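Local coordinates for benzyl alcohol dehydrogenase (Acinetobacter calcoaceticus, PDB 1F8F), which catalyses the NAD-dependent oxidation of aryl alcohols such as benzyl alcohol to the aldehyde, and is a zinc-containing alcohol dehydrogenase with a Rossmann-fold coenzyme domain, at residues 261-266 with 284-289; 175-180 with 314-319; 192-197 with 216-221; 270-275 with 295-300. One frame throughout, in Å; residues are numbered along the deposited sequence.

Contact 1: 261-266 with 284-289; sequences FALEST and KIAVVG. With NAD (nicotinamide-adenine-dinucleotide), chain F.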
# COMPACT_ATOMS: atom_id res chain seq x y z
N PHE A 261 11.54 3.64 12.37
CA PHE A 261 10.33 4.37 12.66
C PHE A 261 10.41 5.33 13.84
O PHE A 261 11.02 4.96 14.83
CB PHE A 261 9.16 3.40 12.91
CG PHE A 261 8.82 2.47 11.79
CD1 PHE A 261 7.93 2.81 10.79
CD2 PHE A 261 9.40 1.21 11.72
CE1 PHE A 261 7.64 1.94 9.72
CE2 PHE A 261 9.14 0.33 10.71
CZ PHE A 261 8.23 0.69 9.72
N ALA A 262 9.81 6.54 13.74
CA ALA A 262 9.84 7.42 14.90
C ALA A 262 8.61 8.26 15.15
O ALA A 262 7.82 8.57 14.26
CB ALA A 262 11.08 8.29 14.78
N LEU A 263 8.48 8.71 16.40
CA LEU A 263 7.41 9.57 16.85
C LEU A 263 7.94 10.82 17.56
O LEU A 263 8.61 10.72 18.60
CB LEU A 263 6.38 8.92 17.76
CG LEU A 263 5.14 9.62 18.25
CD1 LEU A 263 3.96 9.54 17.30
CD2 LEU A 263 4.62 9.13 19.61
N GLU A 264 7.45 11.98 17.10
CA GLU A 264 7.79 13.26 17.73
C GLU A 264 6.58 13.67 18.59
O GLU A 264 5.55 13.95 17.98
CB GLU A 264 8.06 14.41 16.75
CG GLU A 264 9.06 15.46 17.29
CD GLU A 264 8.59 16.03 18.63
OE1 GLU A 264 7.61 16.81 18.62
OE2 GLU A 264 9.12 15.63 19.68
N SER A 265 6.66 13.63 19.91
CA SER A 265 5.58 14.07 20.77
C SER A 265 5.95 15.23 21.71
O SER A 265 5.10 15.49 22.54
CB SER A 265 4.98 12.97 21.68
OG SER A 265 5.75 12.53 22.79
N THR A 266 7.08 15.92 21.65
CA THR A 266 7.32 17.04 22.54
C THR A 266 6.73 18.37 22.03
O THR A 266 6.42 19.30 22.79
CB THR A 266 8.80 17.23 22.79
OG1 THR A 266 9.50 17.49 21.55
CG2 THR A 266 9.49 16.00 23.37
N LYS A 284 11.00 6.74 8.66
CA LYS A 284 9.80 7.55 8.72
C LYS A 284 9.56 8.16 10.10
O LYS A 284 9.46 7.40 11.05
CB LYS A 284 8.55 6.75 8.27
CG LYS A 284 8.64 6.07 6.92
CD LYS A 284 7.32 5.40 6.51
CE LYS A 284 7.69 4.52 5.32
NZ LYS A 284 6.57 3.95 4.54
N ILE A 285 9.21 9.47 10.17
CA ILE A 285 8.94 10.05 11.47
C ILE A 285 7.55 10.68 11.47
O ILE A 285 7.24 11.48 10.58
CB ILE A 285 10.01 11.10 11.92
CG1 ILE A 285 9.70 11.54 13.38
CG2 ILE A 285 10.10 12.29 11.00
CD1 ILE A 285 10.82 12.25 14.13
N ALA A 286 6.67 10.30 12.37
CA ALA A 286 5.32 10.83 12.49
C ALA A 286 5.28 12.02 13.46
O ALA A 286 5.75 11.83 14.58
CB ALA A 286 4.32 9.76 12.97
N VAL A 287 4.63 13.15 13.14
CA VAL A 287 4.59 14.30 13.99
C VAL A 287 3.29 14.48 14.75
O VAL A 287 2.31 14.81 14.09
CB VAL A 287 4.89 15.59 13.15
CG1 VAL A 287 4.85 16.85 13.99
CG2 VAL A 287 6.31 15.55 12.53
N VAL A 288 3.22 14.27 16.07
CA VAL A 288 1.97 14.47 16.79
C VAL A 288 2.03 15.64 17.78
O VAL A 288 1.00 16.17 18.24
CB VAL A 288 1.44 13.23 17.56
CG1 VAL A 288 1.09 12.09 16.59
CG2 VAL A 288 2.36 12.62 18.61
N GLY A 289 3.18 16.08 18.27
CA GLY A 289 3.25 17.19 19.23
C GLY A 289 3.25 18.53 18.49
O GLY A 289 3.82 18.67 17.42
PA NAD F . 2.89 15.03 28.40
O1A NAD F . 2.30 13.95 29.25
O2A NAD F . 3.18 16.33 29.05
O5B NAD F . 4.13 14.48 27.58
C5B NAD F . 5.16 15.15 26.81
C4B NAD F . 6.55 14.78 27.31
O4B NAD F . 7.54 15.57 26.59
C3B NAD F . 6.83 15.00 28.81
O3B NAD F . 7.08 13.78 29.49
C2B NAD F . 8.08 15.88 28.88
O2B NAD F . 9.05 15.49 29.86
C1B NAD F . 8.65 15.70 27.46
N9A NAD F . 9.49 16.81 27.00
C8A NAD F . 9.20 18.14 26.94
N7A NAD F . 10.20 18.88 26.46
C5A NAD F . 11.20 17.95 26.21
C6A NAD F . 12.51 18.07 25.71
N6A NAD F . 13.08 19.21 25.32
N1A NAD F . 13.23 16.93 25.57
C2A NAD F . 12.67 15.74 25.95
N3A NAD F . 11.48 15.53 26.42
C4A NAD F . 10.79 16.67 26.54
O3 NAD F . 1.84 15.27 27.18
PN NAD F . 1.01 14.13 26.42
O1N NAD F . 1.84 12.93 26.21
O2N NAD F . -0.23 13.87 27.16
O5D NAD F . 0.72 14.93 25.04
C5D NAD F . 1.76 15.02 24.05
C4D NAD F . 1.59 16.10 23.04
O4D NAD F . 0.74 15.70 21.92
C3D NAD F . 1.16 17.52 23.42
O3D NAD F . 1.74 18.44 22.48
C2D NAD F . -0.34 17.43 23.10
O2D NAD F . -1.01 18.69 23.06
C1D NAD F . -0.18 16.78 21.72
N1N NAD F . -1.42 16.14 21.31
C2N NAD F . -1.58 15.98 19.97
C3N NAD F . -2.72 15.32 19.52
C7N NAD F . -3.01 15.06 18.00
O7N NAD F . -4.05 14.50 17.68
N7N NAD F . -2.02 15.50 17.14
C4N NAD F . -3.67 14.79 20.45
C5N NAD F . -3.07 14.53 21.70
C6N NAD F . -1.97 15.18 22.21
O HOH W 1 6.49 18.75 16.84
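Ala-262 is hydrogen-bonded to both flanks of Ile-285, giving its N to Lys-284 O and taking Ala-286 N on its O, each at 2.8 Å, and the pairing of these two parallel strands of the Rossmann-fold sheet runs on as Glu-264 N donates to Ala-286 O almost straight, 174° at the hydrogen. Where the strands end, Glu-264 O collects two amides, Val-288 N at 3.0 Å and the longer Gly-289 N.

The side chain of Glu-264 can be traced outward. Its CB stands beside Ala-286 O; CG lies anti to the backbone N (chi1 -150°) and packs against Leu-272; a bend at chi2 then curls the carboxylate back toward the loop that follows its own strand. There OE2 is gripped twice by Thr-266, by N at 2.9 Å and by OG1 at 2.7 Å, from opposite faces of the carboxylate plane. OE1 takes Gly-267 N and a water that also donates to Gly-289 O, which ties the two strand ends together.

The loops meet NAD. Thr-266 CG2 sits 3.5 Å from adenine C4A, and Val-288 O accepts the carboxamide N7N at 3.3 Å. On the face carrying Leu-263, its CD1 touches Val-288 CG2 at 3.7 Å, the two side chains crossing at about a right angle.

Helix 174-186 lies over that Leu-263 face, helix 269-277 over the Glu-264 face, and strand 193-197 runs along the far edge of strand 261-264.

Contact 2: 175-180 with 314-319; sequences IQTGAG and VVEGSG. With NAD (nicotinamide-adenine-dinucleotide), chain F.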
# COMPACT_ATOMS: atom_id res chain seq x y z
N ILE A 175 -4.42 8.11 24.37
CA ILE A 175 -4.02 6.72 24.15
C ILE A 175 -4.19 6.28 22.70
O ILE A 175 -3.25 5.75 22.14
CB ILE A 175 -4.72 5.77 25.13
CG1 ILE A 175 -4.84 6.39 26.54
CG2 ILE A 175 -3.98 4.42 25.23
CD1 ILE A 175 -3.54 6.71 27.25
N GLN A 176 -5.30 6.65 22.02
CA GLN A 176 -5.53 6.35 20.62
C GLN A 176 -4.53 7.12 19.76
O GLN A 176 -4.09 6.63 18.71
CB GLN A 176 -6.95 6.57 20.09
CG GLN A 176 -7.50 7.97 19.86
CD GLN A 176 -8.91 7.95 19.27
OE1 GLN A 176 -9.33 6.88 18.82
NE2 GLN A 176 -9.72 9.00 19.27
N THR A 177 -4.15 8.31 20.24
CA THR A 177 -3.24 9.13 19.43
C THR A 177 -1.88 8.46 19.33
O THR A 177 -1.26 8.33 18.27
CB THR A 177 -3.06 10.57 19.99
OG1 THR A 177 -4.26 11.34 19.90
CG2 THR A 177 -1.98 11.33 19.20
N GLY A 178 -1.38 7.99 20.44
CA GLY A 178 -0.06 7.39 20.47
C GLY A 178 -0.02 6.00 19.88
O GLY A 178 0.95 5.71 19.13
N ALA A 179 -0.99 5.18 20.27
CA ALA A 179 -1.06 3.80 19.76
C ALA A 179 -1.36 3.81 18.27
O ALA A 179 -0.77 3.05 17.48
CB ALA A 179 -2.19 2.99 20.44
N GLY A 180 -2.29 4.67 17.86
CA GLY A 180 -2.66 4.83 16.46
C GLY A 180 -1.52 5.31 15.58
O GLY A 180 -1.42 4.88 14.43
N VAL A 314 0.36 13.77 11.85
CA VAL A 314 -0.70 12.85 12.29
C VAL A 314 -1.65 13.45 13.34
O VAL A 314 -1.19 13.89 14.39
CB VAL A 314 -0.09 11.58 12.91
CG1 VAL A 314 -1.15 10.74 13.61
CG2 VAL A 314 0.65 10.70 11.91
N VAL A 315 -2.95 13.37 13.12
CA VAL A 315 -4.00 13.83 14.04
C VAL A 315 -4.73 12.62 14.62
O VAL A 315 -5.19 11.73 13.89
CB VAL A 315 -5.10 14.69 13.35
CG1 VAL A 315 -6.15 15.28 14.30
CG2 VAL A 315 -4.50 15.84 12.56
N GLU A 316 -4.81 12.52 15.95
CA GLU A 316 -5.51 11.50 16.67
C GLU A 316 -5.23 10.08 16.20
O GLU A 316 -6.05 9.17 16.37
CB GLU A 316 -7.04 11.75 16.59
CG GLU A 316 -7.43 13.11 17.14
CD GLU A 316 -7.67 13.03 18.66
OE1 GLU A 316 -7.70 11.94 19.27
OE2 GLU A 316 -7.85 14.08 19.26
N GLY A 317 -3.99 9.80 15.77
CA GLY A 317 -3.58 8.46 15.42
C GLY A 317 -4.08 8.01 14.05
O GLY A 317 -3.85 6.83 13.72
N SER A 318 -4.66 8.84 13.22
CA SER A 318 -5.23 8.44 11.94
C SER A 318 -6.18 7.25 11.92
O SER A 318 -6.32 6.69 10.82
CB SER A 318 -4.07 8.17 10.96
OG SER A 318 -3.21 9.32 10.96
N GLY A 319 -6.91 6.76 12.93
CA GLY A 319 -7.73 5.58 12.48
C GLY A 319 -9.18 6.02 12.28
O GLY A 319 -9.53 7.15 11.99
PA NAD F . 2.89 15.03 28.40
O1A NAD F . 2.30 13.95 29.25
O2A NAD F . 3.18 16.33 29.05
O5B NAD F . 4.13 14.48 27.58
C5B NAD F . 5.16 15.15 26.81
C4B NAD F . 6.55 14.78 27.31
O4B NAD F . 7.54 15.57 26.59
C3B NAD F . 6.83 15.00 28.81
O3B NAD F . 7.08 13.78 29.49
C2B NAD F . 8.08 15.88 28.88
O2B NAD F . 9.05 15.49 29.86
C1B NAD F . 8.65 15.70 27.46
N9A NAD F . 9.49 16.81 27.00
C8A NAD F . 9.20 18.14 26.94
N7A NAD F . 10.20 18.88 26.46
C5A NAD F . 11.20 17.95 26.21
C6A NAD F . 12.51 18.07 25.71
N6A NAD F . 13.08 19.21 25.32
N1A NAD F . 13.23 16.93 25.57
C2A NAD F . 12.67 15.74 25.95
N3A NAD F . 11.48 15.53 26.42
C4A NAD F . 10.79 16.67 26.54
O3 NAD F . 1.84 15.27 27.18
PN NAD F . 1.01 14.13 26.42
O1N NAD F . 1.84 12.93 26.21
O2N NAD F . -0.23 13.87 27.16
O5D NAD F . 0.72 14.93 25.04
C5D NAD F . 1.76 15.02 24.05
C4D NAD F . 1.59 16.10 23.04
O4D NAD F . 0.74 15.70 21.92
C3D NAD F . 1.16 17.52 23.42
O3D NAD F . 1.74 18.44 22.48
C2D NAD F . -0.34 17.43 23.10
O2D NAD F . -1.01 18.69 23.06
C1D NAD F . -0.18 16.78 21.72
N1N NAD F . -1.42 16.14 21.31
C2N NAD F . -1.58 15.98 19.97
C3N NAD F . -2.72 15.32 19.52
C7N NAD F . -3.01 15.06 18.00
O7N NAD F . -4.05 14.50 17.68
N7N NAD F . -2.02 15.50 17.14
C4N NAD F . -3.67 14.79 20.45
C5N NAD F . -3.07 14.53 21.70
C6N NAD F . -1.97 15.18 22.21
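The nicotinamide end of the NAD site in this Rossmann-fold dehydrogenase is bounded here by the first turns of helix 174-186 and the loop 314-319 that follows strand 310-313. No hydrogen bond joins the two segments directly; the loop takes two bonds of the coenzyme carboxamide, while the helix meets the ring. Glu-316 N donates to O7N of NAD at 2.7 Å with 160° at the hydrogen, and N7N gives a longer, bent bond to Val-314 O at 3.3 Å. With Val-288 O as a further acceptor for N7N, these bonds limit the rotation of the amide.

Thr-177 meets the ring at C4N, the carbon that exchanges hydride in nicotinamide coenzymes. Its OG1 is 3.5 Å from C4N, and CG2 touches both C4N and C7N. That hydroxyl lies beside its own backbone N, anti to the carbonyl carbon (chi1 -67°), and bonds to the carbonyl O of Cys-173, a zinc ligand.

The carboxylate of Glu-316 swings back to the helix through a bend at chi2, with the zinc about 5 Å from its side chain. OE1 approaches Gln-176 NE2 without bonding, the amide and carboxylate planes 77° apart; NE2 bonds instead to Ser-90 OG.

Further along, Gly-180 and Gly-317 let the backbones close up, their CA atoms 3.9 Å apart. Gly-317, at positive phi, lays its CA 3.8 Å from Gln-176 O and 3.7 Å from Thr-177 O.

Contact 3: 192-197 with 216-221; sequences SSFVTW and SIIIAV. Unlike the reference sequence in segment 192-197: Phe-194 (reference Leu).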
# COMPACT_ATOMS: atom_id res chain seq x y z
N SER A 192 11.61 -4.61 13.49
CA SER A 192 12.16 -3.28 13.26
C SER A 192 12.58 -2.51 14.53
O SER A 192 12.41 -2.96 15.67
CB SER A 192 11.12 -2.38 12.53
OG SER A 192 9.92 -2.16 13.34
N SER A 193 13.13 -1.30 14.27
CA SER A 193 13.54 -0.38 15.33
C SER A 193 12.62 0.84 15.34
O SER A 193 12.31 1.41 14.27
CB SER A 193 15.00 0.03 15.06
OG SER A 193 15.15 0.90 13.96
N PHE A 194 12.17 1.22 16.54
CA PHE A 194 11.28 2.35 16.80
C PHE A 194 11.79 3.25 17.93
O PHE A 194 12.30 2.77 18.97
CB PHE A 194 9.91 1.79 17.27
CG PHE A 194 8.93 2.85 17.71
CD1 PHE A 194 8.30 3.69 16.77
CD2 PHE A 194 8.65 3.02 19.08
CE1 PHE A 194 7.42 4.64 17.22
CE2 PHE A 194 7.76 4.00 19.46
CZ PHE A 194 7.13 4.82 18.55
N VAL A 195 11.53 4.55 17.89
CA VAL A 195 11.91 5.44 19.00
C VAL A 195 10.75 6.41 19.26
O VAL A 195 10.22 6.93 18.29
CB VAL A 195 13.16 6.33 18.75
CG1 VAL A 195 13.04 7.17 17.46
CG2 VAL A 195 13.46 7.32 19.90
N THR A 196 10.47 6.69 20.55
CA THR A 196 9.50 7.73 20.83
C THR A 196 10.17 8.99 21.40
O THR A 196 10.65 8.83 22.58
CB THR A 196 8.36 7.38 21.78
OG1 THR A 196 7.65 8.65 22.00
CG2 THR A 196 8.71 6.79 23.12
N TRP A 197 10.12 10.13 20.76
CA TRP A 197 10.71 11.32 21.40
C TRP A 197 9.70 11.89 22.37
O TRP A 197 8.65 12.48 22.05
CB TRP A 197 11.07 12.28 20.22
CG TRP A 197 12.19 11.83 19.33
CD1 TRP A 197 12.08 11.06 18.19
CD2 TRP A 197 13.59 12.14 19.48
NE1 TRP A 197 13.34 10.86 17.67
CE2 TRP A 197 14.28 11.49 18.44
CE3 TRP A 197 14.33 12.90 20.39
CZ2 TRP A 197 15.66 11.61 18.24
CZ3 TRP A 197 15.69 12.97 20.25
CH2 TRP A 197 16.35 12.37 19.14
N SER A 216 11.75 -5.04 17.43
CA SER A 216 12.81 -5.69 18.21
C SER A 216 13.60 -4.68 19.06
O SER A 216 14.26 -5.02 20.03
CB SER A 216 13.81 -6.36 17.28
OG SER A 216 13.45 -7.63 16.76
N ILE A 217 13.69 -3.43 18.59
CA ILE A 217 14.37 -2.37 19.31
C ILE A 217 13.39 -1.23 19.61
O ILE A 217 12.76 -0.61 18.73
CB ILE A 217 15.58 -1.90 18.48
CG1 ILE A 217 16.79 -2.85 18.46
CG2 ILE A 217 16.06 -0.55 18.99
CD1 ILE A 217 17.86 -2.46 17.43
N ILE A 218 13.17 -0.90 20.88
CA ILE A 218 12.18 0.08 21.33
C ILE A 218 12.81 1.07 22.31
O ILE A 218 13.14 0.78 23.47
CB ILE A 218 10.98 -0.65 21.95
CG1 ILE A 218 10.33 -1.65 20.97
CG2 ILE A 218 9.91 0.34 22.38
CD1 ILE A 218 9.19 -2.51 21.47
N ILE A 219 12.95 2.31 21.83
CA ILE A 219 13.69 3.36 22.48
C ILE A 219 12.80 4.48 22.97
O ILE A 219 11.78 4.76 22.33
CB ILE A 219 14.78 3.91 21.52
CG1 ILE A 219 15.73 2.82 21.00
CG2 ILE A 219 15.52 5.04 22.17
CD1 ILE A 219 16.76 3.28 19.98
N ALA A 220 13.18 5.05 24.13
CA ALA A 220 12.46 6.20 24.66
C ALA A 220 13.47 7.28 25.10
O ALA A 220 14.42 6.93 25.78
CB ALA A 220 11.56 5.79 25.81
N VAL A 221 13.28 8.52 24.68
CA VAL A 221 14.07 9.70 24.95
C VAL A 221 13.25 10.76 25.70
O VAL A 221 12.08 10.97 25.40
CB VAL A 221 14.55 10.35 23.62
CG1 VAL A 221 15.48 11.54 23.80
CG2 VAL A 221 15.19 9.34 22.66
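Ser-192 O starts the hydrogen bonding between these two parallel strands by accepting twice, from Ser-216 N at 2.8 Å and from Ile-217 N at 3.2 Å. The bonds then alternate along the pair. Phe-194 N donates to Ile-217 O, Ile-219 N to Phe-194 O, and Thr-196 N to Ile-219 O at 2.9 Å, this last donor tilted 32° from the carbonyl plane. Val-221 N to Thr-196 O is weak at 3.4 Å. The alpha hydrogens of Ser-193 and Val-195 supplement these by pointing at Ile-217 O and Ile-219 O.

Apolar contacts fall on two faces. On the face of Val-195, Ile-219 and Val-221, a chi1 of 54° puts CG1 of Val-195 between the backbone N and the carbonyl carbon and leaves CG2 anti to N, where it reaches two partners, Ile-219 CG2 and Val-221 CG2, each at 3.8 Å. Trp-197 and Val-221 run side by side, Val-221 CG1 meeting CZ3 of the indole at 3.8 Å. Val-221 CG2 and Val-195 CG2 both sit over one face of that ring, toward its rim. On the other face Thr-196 CG2 rests on Ala-220 CB at 4.0 Å, while Ile-218 CG2 comes near the edge of the Phe-194 ring.

Polar side chains turn to other partners: Ser-193 OG bonds to Asn-260 N, Thr-196 OG1 to Gly-198 O, and Ser-216 OG to Gln-334 of the third subunit.

Direction and register thus come from main-chain bonds, while aliphatic groups and the indole pack on the Val-195 face of this buried beta-alpha-beta unit, and Phe-194, Thr-196, Ile-218 and Ala-220 on the other, where connecting helix 201-213 lies.

Contact 4: 270-275 with 295-300; sequences EILKQG and TTAQFD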
# COMPACT_ATOMS: atom_id res chain seq x y z
N GLU A 270 13.42 21.98 17.85
CA GLU A 270 14.83 21.59 17.71
C GLU A 270 14.99 20.11 17.98
O GLU A 270 15.95 19.46 17.59
CB GLU A 270 15.59 22.49 18.67
CG GLU A 270 15.32 22.43 20.12
CD GLU A 270 14.07 22.63 20.91
OE1 GLU A 270 13.08 23.26 20.47
OE2 GLU A 270 14.09 22.12 22.10
N ILE A 271 14.05 19.51 18.70
CA ILE A 271 14.02 18.08 19.01
C ILE A 271 13.51 17.37 17.75
O ILE A 271 13.89 16.28 17.34
CB ILE A 271 13.13 17.79 20.23
CG1 ILE A 271 13.81 17.72 21.62
CG2 ILE A 271 12.32 16.50 20.06
CD1 ILE A 271 14.94 16.77 21.83
N LEU A 272 12.63 18.08 17.02
CA LEU A 272 12.06 17.54 15.79
C LEU A 272 13.12 17.43 14.69
O LEU A 272 13.16 16.33 14.09
CB LEU A 272 10.88 18.39 15.37
CG LEU A 272 10.10 18.09 14.10
CD1 LEU A 272 8.88 19.02 13.99
CD2 LEU A 272 10.86 18.30 12.79
N LYS A 273 14.05 18.38 14.57
CA LYS A 273 15.13 18.18 13.58
C LYS A 273 15.97 16.95 13.94
O LYS A 273 16.32 16.12 13.09
CB LYS A 273 16.02 19.41 13.41
CG LYS A 273 17.20 19.15 12.45
CD LYS A 273 18.12 20.35 12.43
CE LYS A 273 19.22 20.34 11.40
NZ LYS A 273 20.24 19.29 11.68
N GLN A 274 16.29 16.81 15.24
CA GLN A 274 17.03 15.69 15.82
C GLN A 274 16.42 14.36 15.40
O GLN A 274 17.08 13.38 15.09
CB GLN A 274 17.09 15.77 17.36
CG GLN A 274 18.29 16.55 17.86
CD GLN A 274 18.40 16.82 19.34
OE1 GLN A 274 19.51 16.84 19.90
NE2 GLN A 274 17.31 17.00 20.06
N GLY A 275 15.10 14.30 15.52
CA GLY A 275 14.30 13.16 15.12
C GLY A 275 14.42 12.82 13.63
O GLY A 275 14.58 11.63 13.36
N THR A 295 4.60 28.45 14.52
CA THR A 295 6.00 28.02 14.59
C THR A 295 6.44 27.08 13.47
O THR A 295 5.69 26.20 13.04
CB THR A 295 6.28 27.28 15.92
OG1 THR A 295 5.90 28.09 17.06
CG2 THR A 295 7.73 26.86 16.03
N THR A 296 7.69 27.22 13.04
CA THR A 296 8.22 26.33 12.03
C THR A 296 9.35 25.49 12.63
O THR A 296 9.93 25.74 13.69
CB THR A 296 8.81 27.06 10.81
OG1 THR A 296 9.98 27.75 11.29
CG2 THR A 296 7.90 28.03 10.08
N ALA A 297 9.75 24.44 11.91
CA ALA A 297 10.91 23.62 12.29
C ALA A 297 11.77 23.42 11.05
O ALA A 297 11.30 23.60 9.92
CB ALA A 297 10.52 22.28 12.91
N GLN A 298 13.02 23.05 11.21
CA GLN A 298 14.00 22.88 10.19
C GLN A 298 14.38 21.45 9.91
O GLN A 298 14.31 20.73 10.90
CB GLN A 298 15.31 23.51 10.75
CG GLN A 298 15.29 25.05 10.50
CD GLN A 298 16.60 25.58 11.12
OE1 GLN A 298 16.61 26.09 12.25
NE2 GLN A 298 17.73 25.39 10.47
N PHE A 299 14.78 21.11 8.70
CA PHE A 299 15.38 19.77 8.50
C PHE A 299 16.54 19.92 7.51
O PHE A 299 16.55 20.87 6.73
CB PHE A 299 14.31 18.79 8.13
CG PHE A 299 13.67 19.03 6.81
CD1 PHE A 299 12.70 19.97 6.52
CD2 PHE A 299 14.15 18.22 5.79
CE1 PHE A 299 12.21 20.08 5.22
CE2 PHE A 299 13.69 18.32 4.50
CZ PHE A 299 12.76 19.27 4.21
N ASP A 300 17.56 19.11 7.52
CA ASP A 300 18.66 19.11 6.56
C ASP A 300 18.14 18.53 5.23
O ASP A 300 17.73 17.36 5.19
CB ASP A 300 19.81 18.29 7.06
CG ASP A 300 21.06 18.16 6.25
OD1 ASP A 300 21.16 17.85 5.05
OD2 ASP A 300 22.14 18.35 6.88
O HOH W 2 22.21 19.51 9.49
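Helix 270-275 runs along strand 296-300 in nearly the same direction, their axes 27° apart and approaching to 7.2 Å. The backbones come nearest at Lys-273 and Phe-299, whose CA atoms are 5.3 Å apart. No direct hydrogen bond crosses between them, and it is two successive helix residues, Leu-272 and Lys-273, that make the contact.

Leu-272 points at the strand and straddles the methyl of Ala-297: CD1 lies 3.8 Å and CD2 4.0 Å from Ala-297 CB. With CG anti to the backbone N (chi1 179°), both leucine methyls are brought against Ala-297. Val-301 of the second subunit packs against both Leu-272 and Ala-297.

The aliphatic part of Lys-273 runs lengthwise along the strand, passing Gln-298 O. CB is 3.3 Å from Gln-298 O and CG 3.6 Å from the same oxygen, with CD a little farther off. The chain stays extended as far as a bend at chi4; NZ ends 5.2 Å from Asp-300 OD2, without contact, and a water bridges the two, accepting from NZ and donating to OD2 at 2.9 Å. The salt bridge of Lys-273 is with Asp-277, on its own helix. Asp-300 is the N-cap of the next helix, its OD1 taking Asp-303 N.

Strand 296-300 pairs antiparallel with a strand of the second subunit, where Thr-296 and Gln-298 exchange side-chain hydrogen bonds. Helix 269-277 thus backs a strand at the subunit interface, as in the dimers of zinc alcohol dehydrogenases, where the coenzyme domains meet through such strands.

Contacts 1 and 3 lie in one parallel six-stranded sheet, ordered 238-241, 217-222, 193-197, 259-264, 283-287, 310-313; their centres are 11 Å apart, and strands 193-197 and 259-264 join them directly. Contact 2 brings together segments far apart in sequence, and the other three contacts are nested between them. Contact 3 closes before contact 1 opens, whereas the segments of contacts 1 and 4 alternate along the chain. Contacts 1 and 2 touch each other and share NAD at the C-terminal ends of the strands. Contact 4, its centre 21 Å from that of contact 2, lies toward the second subunit, so one coenzyme domain serves both cofactor binding and assembly.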